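Local atomic coordinates of beta-phosphoglucomutase (Bacteroides vulgatus, PDB entry 3DV9), a protein that probably interconverts beta-glucose 1-phosphate and glucose 6-phosphate, as a magnesium-binding member of the haloacid dehalogenase superfamily. Residues Asn10-Thr15 against Gly202-Ala207; Gly124-Val129 against Gly178-Asn183; Leu213-Leu218 against Leu226-Pro231. All blocks are in the same frame, centred on the assembly; numbering follows the deposited sequence.

Contact 1: residues Asn10-Thr15 against Gly202-Ala207; sequences NNYLHT and GIFTIA
An edge-to-face aromatic pair, Tyr-12 with Phe-204, joins helix 2-16 to strand 204-208 in the parallel sheet of the haloacid dehalogenase-like core. The edge of Phe-204 is turned toward the face of Tyr-12, with ring planes at 82° and centroids 5.6 Å apart. Phe-204 CB stands almost exactly over the centre of the tyrosine ring, a CH-pi contact of 4.0 Å to the centroid, while Phe-204 CD1 comes within 3.7 Å of Tyr-12 CB. Tyr-12 CG is anti to the backbone N (chi1 172°), which carries the ring away from the helix and lets the hydroxyl donate to Gly-202 O over 2.6 Å. That carbonyl belongs to a Schellman motif, where positive phi favours glycine. Water 1 accepts from Phe-204 N at 2.8 Å and donates only weakly to Tyr-12 OH. A phenylalanine in place of Tyr-12 would probably leave Gly-202 O without this donor and water 1 without its weak second partner. Around the pair, His-16 meets the Tyr-12 ring and Ile-21 touches it, Leu-225 of the edge strand packs on Phe-204, and strand 185-189 pairs with the other side of strand 204-208.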
loop_
_atom_site.group_PDB
_atom_site.type_symbol
_atom_site.label_atom_id
_atom_site.label_comp_id
_atom_site.label_asym_id
_atom_site.label_seq_id
_atom_site.Cartn_x
_atom_site.Cartn_y
_atom_site.Cartn_z
ATOM N N ASN A 10 21.144 -1.454 7.812
ATOM C CA ASN A 10 22.405 -2.031 7.365
ATOM C C ASN A 10 22.239 -3.329 6.612
ATOM O O ASN A 10 22.974 -3.583 5.649
ATOM C CB ASN A 10 23.402 -2.130 8.511
ATOM C CG ASN A 10 23.939 -0.776 8.900
ATOM O OD1 ASN A 10 24.279 0.055 8.018
ATOM N ND2 ASN A 10 24.004 -0.515 10.203
ATOM N N ASN A 11 21.288 -4.156 7.035
ATOM C CA ASN A 11 20.943 -5.375 6.268
ATOM C C ASN A 11 20.463 -5.079 4.828
ATOM O O ASN A 11 20.916 -5.730 3.857
ATOM C CB ASN A 11 19.901 -6.212 7.027
ATOM C CG ASN A 11 20.529 -6.975 8.227
ATOM O OD1 ASN A 11 21.740 -7.210 8.255
ATOM N ND2 ASN A 11 19.699 -7.362 9.206
ATOM N N TYR A 12 19.541 -4.118 4.707
ATOM C CA TYR A 12 19.098 -3.610 3.420
ATOM C C TYR A 12 20.260 -3.100 2.566
ATOM O O TYR A 12 20.393 -3.500 1.410
ATOM C CB TYR A 12 18.026 -2.520 3.588
ATOM C CG TYR A 12 17.687 -1.828 2.303
ATOM C CD1 TYR A 12 16.740 -2.372 1.431
ATOM C CD2 TYR A 12 18.272 -0.607 1.975
ATOM C CE1 TYR A 12 16.418 -1.743 0.255
ATOM C CE2 TYR A 12 17.963 0.045 0.784
ATOM C CZ TYR A 12 17.038 -0.534 -0.068
ATOM O OH TYR A 12 16.704 0.062 -1.245
ATOM N N LEU A 13 21.101 -2.229 3.121
ATOM C CA LEU A 13 22.235 -1.695 2.368
ATOM C C LEU A 13 23.160 -2.808 1.877
ATOM O O LEU A 13 23.558 -2.822 0.702
ATOM C CB LEU A 13 23.029 -0.712 3.211
ATOM C CG LEU A 13 22.264 0.533 3.642
ATOM C CD1 LEU A 13 23.209 1.398 4.500
ATOM C CD2 LEU A 13 21.672 1.339 2.470
ATOM N N HIS A 14 23.482 -3.741 2.775
ATOM C CA HIS A 14 24.346 -4.873 2.433
ATOM C C HIS A 14 23.755 -5.721 1.299
ATOM O O HIS A 14 24.458 -6.043 0.344
ATOM C CB HIS A 14 24.628 -5.744 3.663
ATOM C CG HIS A 14 25.575 -6.878 3.393
ATOM N ND1 HIS A 14 26.904 -6.683 3.071
ATOM C CD2 HIS A 14 25.378 -8.218 3.375
ATOM C CE1 HIS A 14 27.483 -7.854 2.873
ATOM N NE2 HIS A 14 26.580 -8.802 3.051
ATOM N N THR A 15 22.467 -6.068 1.380
ATOM C CA THR A 15 21.916 -7.005 0.391
ATOM C C THR A 15 21.725 -6.369 -1.000
ATOM O O THR A 15 21.706 -7.078 -2.019
ATOM C CB THR A 15 20.648 -7.754 0.909
ATOM O OG1 THR A 15 19.622 -6.821 1.150
ATOM C CG2 THR A 15 20.942 -8.484 2.217
ATOM N N GLY A 202 12.872 -3.295 -4.714
ATOM C CA GLY A 202 14.154 -3.035 -4.070
ATOM C C GLY A 202 14.242 -1.773 -3.232
ATOM O O GLY A 202 15.344 -1.233 -3.033
ATOM N N ILE A 203 13.095 -1.366 -2.673
ATOM C CA ILE A 203 13.007 -0.168 -1.812
ATOM C C ILE A 203 12.807 -0.655 -0.387
ATOM O O ILE A 203 12.090 -1.618 -0.161
ATOM C CB ILE A 203 11.788 0.711 -2.179
ATOM C CG1 ILE A 203 11.761 1.004 -3.706
ATOM C CG2 ILE A 203 11.692 1.996 -1.264
ATOM C CD1 ILE A 203 10.377 1.482 -4.211
ATOM N N PHE A 204 13.456 0.029 0.545
ATOM C CA PHE A 204 13.333 -0.255 1.956
ATOM C C PHE A 204 11.839 -0.163 2.299
ATOM O O PHE A 204 11.195 0.837 2.043
ATOM C CB PHE A 204 14.191 0.728 2.768
ATOM C CG PHE A 204 14.207 0.427 4.239
ATOM C CD1 PHE A 204 15.299 -0.264 4.806
ATOM C CD2 PHE A 204 13.174 0.889 5.085
ATOM C CE1 PHE A 204 15.334 -0.562 6.163
ATOM C CE2 PHE A 204 13.222 0.609 6.462
ATOM C CZ PHE A 204 14.318 -0.097 7.002
ATOM N N THR A 205 11.304 -1.265 2.823
ATOM C CA THR A 205 9.858 -1.432 2.937
ATOM C C THR A 205 9.449 -1.550 4.390
ATOM O O THR A 205 9.949 -2.436 5.116
ATOM C CB THR A 205 9.318 -2.608 2.026
ATOM O OG1 THR A 205 9.512 -2.256 0.645
ATOM C CG2 THR A 205 7.795 -2.870 2.276
ATOM N N ILE A 206 8.536 -0.671 4.815
ATOM C CA ILE A 206 8.055 -0.663 6.201
ATOM C C ILE A 206 6.620 -1.156 6.227
ATOM O O ILE A 206 5.709 -0.592 5.561
ATOM C CB ILE A 206 8.175 0.758 6.846
ATOM C CG1 ILE A 206 9.638 1.193 6.972
ATOM C CG2 ILE A 206 7.384 0.825 8.217
ATOM C CD1 ILE A 206 9.745 2.699 7.209
ATOM N N ALA A 207 6.375 -2.221 7.000
ATOM C CA ALA A 207 5.009 -2.685 7.206
ATOM C C ALA A 207 4.396 -1.987 8.423
ATOM O O ALA A 207 5.045 -1.792 9.438
ATOM C CB ALA A 207 4.930 -4.202 7.438
HETATM O O HOH W 1 15.121 2.269 0.143
#

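Contact 2: residues Gly124-Val129 against Gly178-Asn183; sequences GLTPMV and GGFKPN
Gly-178, the last residue of helix 169-178, lays its CA 4.3 Å from the selenium of Met-128 (deposited as selenomethionine) on strand 126-130. Glycine suits this place: a beta carbon here would lie only 3.1 Å from Met-128 SE and would run into Phe-180 CE2. Gly-178 O lies over the centre of the Phe-180 ring, 3.4 Å above its plane, so that face is occupied by the segment's own backbone. Gly-179 follows with positive phi as the C-prime residue of a Schellman motif, in which Phe-180 N bonds back to Leu-175 O, and this reversal turns the chain so that Phe-180 faces the strand.

Phe-180 makes the main contact. Its CG lies anti to the carbonyl carbon (chi1 -53°), and the ring reaches the strand with its far end. CE2 is 4.1 Å from Met-128 SE, a Met-aromatic contact made at the ring edge, with the selenium 85° off the ring normal. The bend of the methionine chain at chi3 (62°) turns the CE methyl aside and leaves the selenium facing that edge. Phe-180 CZ lies 3.8 Å from Thr-126 CB; threonine suits its place because the branched side chain puts CB, OG1 and the methyl CG2 all near this one ring atom. Beyond Phe-180 the chain runs away from strand 126-130.

Strand 126-130 pairs with strand 25-29, whose Ala-25 also touches Phe-180, while Ala-174 of the helix packs on Met-128. Without hydrogen bonds between the two segments, the contact rests on dispersion and on the polarisable selenium against the electropositive ring edge. Such cohesion depends mainly on close fit, with a weak preference for the selenium at the ring edge, and it seats the end of the helix on the sheet.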
loop_
_atom_site.group_PDB
_atom_site.type_symbol
_atom_site.label_atom_id
_atom_site.label_comp_id
_atom_site.label_asym_id
_atom_site.label_seq_id
_atom_site.Cartn_x
_atom_site.Cartn_y
_atom_site.Cartn_z
ATOM N N GLY A 124 11.188 18.570 3.769
ATOM C CA GLY A 124 11.604 18.734 2.391
ATOM C C GLY A 124 11.532 17.469 1.578
ATOM O O GLY A 124 12.032 17.429 0.452
ATOM N N LEU A 125 10.961 16.418 2.172
ATOM C CA LEU A 125 10.751 15.138 1.489
ATOM C C LEU A 125 9.483 15.133 0.629
ATOM O O LEU A 125 8.540 15.898 0.867
ATOM C CB LEU A 125 10.704 13.980 2.502
ATOM C CG LEU A 125 11.930 13.832 3.434
ATOM C CD1 LEU A 125 11.684 12.844 4.561
ATOM C CD2 LEU A 125 13.138 13.411 2.636
ATOM N N THR A 126 9.461 14.241 -0.369
ATOM C CA THR A 126 8.339 14.149 -1.292
ATOM C C THR A 126 7.420 12.986 -0.971
ATOM O O THR A 126 7.802 11.834 -1.177
ATOM C CB THR A 126 8.866 13.969 -2.719
ATOM O OG1 THR A 126 9.690 15.093 -3.035
ATOM C CG2 THR A 126 7.686 13.797 -3.722
ATOM N N PRO A 127 6.214 13.272 -0.429
ATOM C CA PRO A 127 5.308 12.169 -0.197
ATOM C C PRO A 127 4.661 11.769 -1.538
ATOM O O PRO A 127 4.405 12.633 -2.383
ATOM C CB PRO A 127 4.263 12.771 0.766
ATOM C CG PRO A 127 4.790 14.125 1.179
ATOM C CD PRO A 127 5.645 14.553 0.036
HETATM N N MSE A 128 4.427 10.473 -1.729
HETATM C CA MSE A 128 3.717 9.996 -2.926
HETATM C C MSE A 128 2.679 8.991 -2.463
HETATM O O MSE A 128 2.850 8.355 -1.414
HETATM C CB MSE A 128 4.678 9.336 -3.943
HETATM C CG MSE A 128 5.876 10.231 -4.340
HETATM SE SE MSE A 128 6.920 9.403 -5.780
HETATM C CE MSE A 128 5.524 9.378 -7.147
ATOM N N VAL A 129 1.623 8.859 -3.245
ATOM C CA VAL A 129 0.599 7.812 -3.003
ATOM C C VAL A 129 0.716 6.761 -4.079
ATOM O O VAL A 129 0.835 7.101 -5.257
ATOM C CB VAL A 129 -0.833 8.374 -3.008
ATOM C CG1 VAL A 129 -1.831 7.240 -2.708
ATOM C CG2 VAL A 129 -0.963 9.442 -2.009
ATOM N N GLY A 178 8.798 10.209 -9.847
ATOM C CA GLY A 178 9.356 11.155 -8.874
ATOM C C GLY A 178 10.803 11.490 -9.154
ATOM O O GLY A 178 11.335 12.489 -8.648
ATOM N N GLY A 179 11.417 10.672 -9.997
ATOM C CA GLY A 179 12.832 10.810 -10.362
ATOM C C GLY A 179 13.765 10.336 -9.248
ATOM O O GLY A 179 14.873 10.899 -9.078
ATOM N N PHE A 180 13.326 9.318 -8.498
ATOM C CA PHE A 180 14.100 8.770 -7.368
ATOM C C PHE A 180 14.757 7.416 -7.629
ATOM O O PHE A 180 14.213 6.568 -8.351
ATOM C CB PHE A 180 13.197 8.681 -6.126
ATOM C CG PHE A 180 12.532 9.964 -5.800
ATOM C CD1 PHE A 180 13.307 11.075 -5.423
ATOM C CD2 PHE A 180 11.126 10.087 -5.836
ATOM C CE1 PHE A 180 12.694 12.300 -5.128
ATOM C CE2 PHE A 180 10.504 11.296 -5.537
ATOM C CZ PHE A 180 11.281 12.431 -5.173
ATOM N N LYS A 181 15.906 7.201 -7.000
ATOM C CA LYS A 181 16.570 5.883 -6.962
ATOM C C LYS A 181 15.963 5.028 -5.845
ATOM O O LYS A 181 15.354 5.579 -4.919
ATOM C CB LYS A 181 18.078 6.076 -6.735
ATOM C CG LYS A 181 18.739 6.998 -7.813
ATOM C CD LYS A 181 20.233 6.871 -7.843
ATOM C CE LYS A 181 20.897 7.455 -6.600
ATOM N NZ LYS A 181 22.413 7.241 -6.626
ATOM N N PRO A 182 16.089 3.685 -5.934
ATOM C CA PRO A 182 15.465 2.872 -4.882
ATOM C C PRO A 182 15.980 3.166 -3.472
ATOM O O PRO A 182 15.204 3.071 -2.517
ATOM C CB PRO A 182 15.780 1.434 -5.306
ATOM C CG PRO A 182 15.978 1.551 -6.839
ATOM C CD PRO A 182 16.730 2.831 -6.969
ATOM N N ASN A 183 17.247 3.556 -3.351
ATOM C CA ASN A 183 17.830 3.902 -2.043
ATOM C C ASN A 183 17.542 5.361 -1.594
ATOM O O ASN A 183 18.150 5.852 -0.644
ATOM C CB ASN A 183 19.337 3.646 -2.032
ATOM C CG ASN A 183 20.081 4.605 -2.919
ATOM O OD1 ASN A 183 19.694 4.818 -4.074
ATOM N ND2 ASN A 183 21.179 5.179 -2.392
#

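Contact 3: residues Leu213-Leu218 against Leu226-Pro231; sequences LHDNVL and LFHSMP
With CG anti to the carbonyl carbon (chi1 -72°) Asp-215 reaches toward the strand, and with CG opposite its amide nitrogen (chi1 -174°) Leu-226 reaches out to meet it; the two side chains cross at about a right angle. Leucine suits the strand because its forked end can touch several partners at once. Leu-226 CD1 lies 3.9 Å from Asp-215 CB and also meets the first-turn carbonyl O of that residue. The other methyl, CD2, packs against the carboxylate, 4.0 Å from Asp-215 CG. From the next turn of the helix, Leu-218 CB comes within 4.0 Å of Leu-226 CD1.

The polar end of Asp-215 turns to His-228. Its OD2 sits near the plane of the imidazole, at the ring edge, 3.4 Å from His-228 CE1, with carboxylate and ring planes 33° apart. Water 2 donates to Asp-215 OD1 over a short 2.5 Å and lies 2.8 Å from His-228 ND1, linking the ring to the carboxylate. Asn-209 ND2 donates to the same OD1, which gives that oxygen two donors and helps fix the turn of the carboxylate.

At the start of the helix, His-214 is the N-cap: its ND1 accepts from Asn-216 N at 2.9 Å, the amide tilted somewhat out of the ring plane. A first-turn amide has no carbonyl of a preceding turn to bond to, and a side-chain acceptor serves instead.

The contact lies within the beta-alpha-beta unit formed by strand 204-208, helix 215-219 and strand 225-227, the last being the outermost strand on its side of the sheet. Ala-207 of strand 204-208 touches both Leu-218 and Leu-226, Pro-192 of helix 192-200 touches Leu-218, and Ser-229 caps helix 230-244 through Asp-232 N.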
loop_
_atom_site.group_PDB
_atom_site.type_symbol
_atom_site.label_atom_id
_atom_site.label_comp_id
_atom_site.label_asym_id
_atom_site.label_seq_id
_atom_site.Cartn_x
_atom_site.Cartn_y
_atom_site.Cartn_z
ATOM N N LEU A 213 -4.832 -9.289 10.159
ATOM C CA LEU A 213 -3.839 -10.337 9.881
ATOM C C LEU A 213 -2.712 -10.354 10.907
ATOM O O LEU A 213 -2.436 -9.350 11.566
ATOM C CB LEU A 213 -3.248 -10.184 8.460
ATOM C CG LEU A 213 -4.303 -10.099 7.321
ATOM C CD1 LEU A 213 -3.599 -9.959 5.944
ATOM C CD2 LEU A 213 -5.262 -11.273 7.334
ATOM N N HIS A 214 -2.073 -11.517 11.043
ATOM C CA HIS A 214 -0.909 -11.644 11.935
ATOM C C HIS A 214 0.299 -10.898 11.382
ATOM O O HIS A 214 0.492 -10.877 10.159
ATOM C CB HIS A 214 -0.539 -13.127 12.122
ATOM C CG HIS A 214 0.343 -13.387 13.318
ATOM N ND1 HIS A 214 1.718 -13.310 13.277
ATOM C CD2 HIS A 214 0.030 -13.771 14.573
ATOM C CE1 HIS A 214 2.217 -13.612 14.462
ATOM N NE2 HIS A 214 1.209 -13.881 15.278
ATOM N N ASP A 215 1.096 -10.302 12.269
ATOM C CA ASP A 215 2.353 -9.653 11.873
ATOM C C ASP A 215 3.151 -10.534 10.947
ATOM O O ASP A 215 3.770 -10.034 10.008
ATOM C CB ASP A 215 3.240 -9.289 13.069
ATOM C CG ASP A 215 2.678 -8.109 13.888
ATOM O OD1 ASP A 215 1.727 -7.421 13.414
ATOM O OD2 ASP A 215 3.180 -7.879 15.011
ATOM N N ASN A 216 3.183 -11.850 11.232
ATOM C CA ASN A 216 4.024 -12.740 10.396
ATOM C C ASN A 216 3.700 -12.718 8.901
ATOM O O ASN A 216 4.576 -12.926 8.057
ATOM C CB ASN A 216 4.022 -14.180 10.949
ATOM C CG ASN A 216 4.727 -14.289 12.309
ATOM O OD1 ASN A 216 5.295 -13.316 12.837
ATOM N ND2 ASN A 216 4.668 -15.483 12.902
ATOM N N VAL A 217 2.453 -12.434 8.565
ATOM C CA VAL A 217 2.006 -12.361 7.185
ATOM C C VAL A 217 2.760 -11.252 6.440
ATOM O O VAL A 217 3.048 -11.364 5.254
ATOM C CB VAL A 217 0.464 -12.117 7.159
ATOM C CG1 VAL A 217 -0.048 -11.969 5.791
ATOM C CG2 VAL A 217 -0.265 -13.290 7.826
ATOM N N LEU A 218 3.095 -10.197 7.177
ATOM C CA LEU A 218 3.816 -9.041 6.628
ATOM C C LEU A 218 5.328 -9.264 6.657
ATOM O O LEU A 218 6.053 -9.015 5.663
ATOM C CB LEU A 218 3.442 -7.792 7.430
ATOM C CG LEU A 218 1.952 -7.417 7.319
ATOM C CD1 LEU A 218 1.635 -6.169 8.186
ATOM C CD2 LEU A 218 1.443 -7.214 5.891
ATOM N N LEU A 226 8.668 -3.319 10.932
ATOM C CA LEU A 226 7.233 -3.426 11.143
ATOM C C LEU A 226 6.832 -2.535 12.307
ATOM O O LEU A 226 7.464 -2.581 13.392
ATOM C CB LEU A 226 6.796 -4.885 11.447
ATOM C CG LEU A 226 5.262 -5.066 11.519
ATOM C CD1 LEU A 226 4.883 -6.419 10.944
ATOM C CD2 LEU A 226 4.846 -4.911 12.960
ATOM N N PHE A 227 5.795 -1.737 12.086
ATOM C CA PHE A 227 5.125 -1.003 13.217
ATOM C C PHE A 227 3.720 -1.507 13.431
ATOM O O PHE A 227 3.066 -2.014 12.521
ATOM C CB PHE A 227 5.118 0.495 12.951
ATOM C CG PHE A 227 6.503 1.080 12.841
ATOM C CD1 PHE A 227 7.195 1.467 13.985
ATOM C CD2 PHE A 227 7.129 1.195 11.604
ATOM C CE1 PHE A 227 8.485 1.958 13.920
ATOM C CE2 PHE A 227 8.411 1.697 11.512
ATOM C CZ PHE A 227 9.120 2.075 12.678
ATOM N N HIS A 228 3.228 -1.332 14.647
ATOM C CA HIS A 228 1.966 -1.964 15.033
ATOM C C HIS A 228 0.727 -1.135 14.654
ATOM O O HIS A 228 -0.398 -1.610 14.788
ATOM C CB HIS A 228 2.036 -2.272 16.532
ATOM C CG HIS A 228 3.116 -3.269 16.851
ATOM N ND1 HIS A 228 3.106 -4.559 16.366
ATOM C CD2 HIS A 228 4.289 -3.131 17.516
ATOM C CE1 HIS A 228 4.191 -5.195 16.775
ATOM N NE2 HIS A 228 4.925 -4.352 17.480
ATOM N N SER A 229 0.940 0.125 14.251
ATOM C CA SER A 229 -0.170 1.042 13.942
ATOM C C SER A 229 0.409 2.289 13.272
ATOM O O SER A 229 1.614 2.578 13.413
ATOM C CB SER A 229 -0.890 1.496 15.238
ATOM O OG SER A 229 -0.048 2.329 16.029
HETATM N N MSE A 230 -0.456 3.089 12.672
HETATM C CA MSE A 230 0.032 4.347 12.082
HETATM C C MSE A 230 0.465 5.335 13.190
HETATM O O MSE A 230 1.432 6.063 13.027
HETATM C CB MSE A 230 -0.971 4.951 11.093
HETATM C CG MSE A 230 -0.993 4.290 9.738
HETATM SE SE MSE A 230 0.698 4.377 8.803
HETATM C CE MSE A 230 0.657 6.171 8.134
ATOM N N PRO A 231 -0.272 5.398 14.324
ATOM C CA PRO A 231 0.330 6.222 15.392
ATOM C C PRO A 231 1.748 5.794 15.840
ATOM O O PRO A 231 2.592 6.652 16.133
ATOM C CB PRO A 231 -0.684 6.049 16.543
ATOM C CG PRO A 231 -2.041 5.882 15.792
ATOM C CD PRO A 231 -1.650 4.949 14.660
HETATM O O HOH W 2 0.977 -5.460 14.839
#

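The three contacts pack different elements onto one parallel sheet. Contact 1 is buried and mixes aromatic packing with a hydroxyl-to-carbonyl bond; contacts 2 and 3 are partly buried. Contact 2 is almost wholly apolar, whereas contact 3, with an exposed histidine, adds a carboxylate and a bridging water to its leucines. Contacts 1 and 3 lie on neighbouring strands, 204-208 and 225-227, and are probably joined by a hydrogen bond from Phe-227 N to Ala-207 O (2.8 Å). Contact 2 lies toward the other edge of the sheet, on strand 126-130, yet Pro-182 from its loop packs against Gly-202 and Tyr-12. Contacts 2 and 3 do not touch, their nearest atoms being about 10 Å apart.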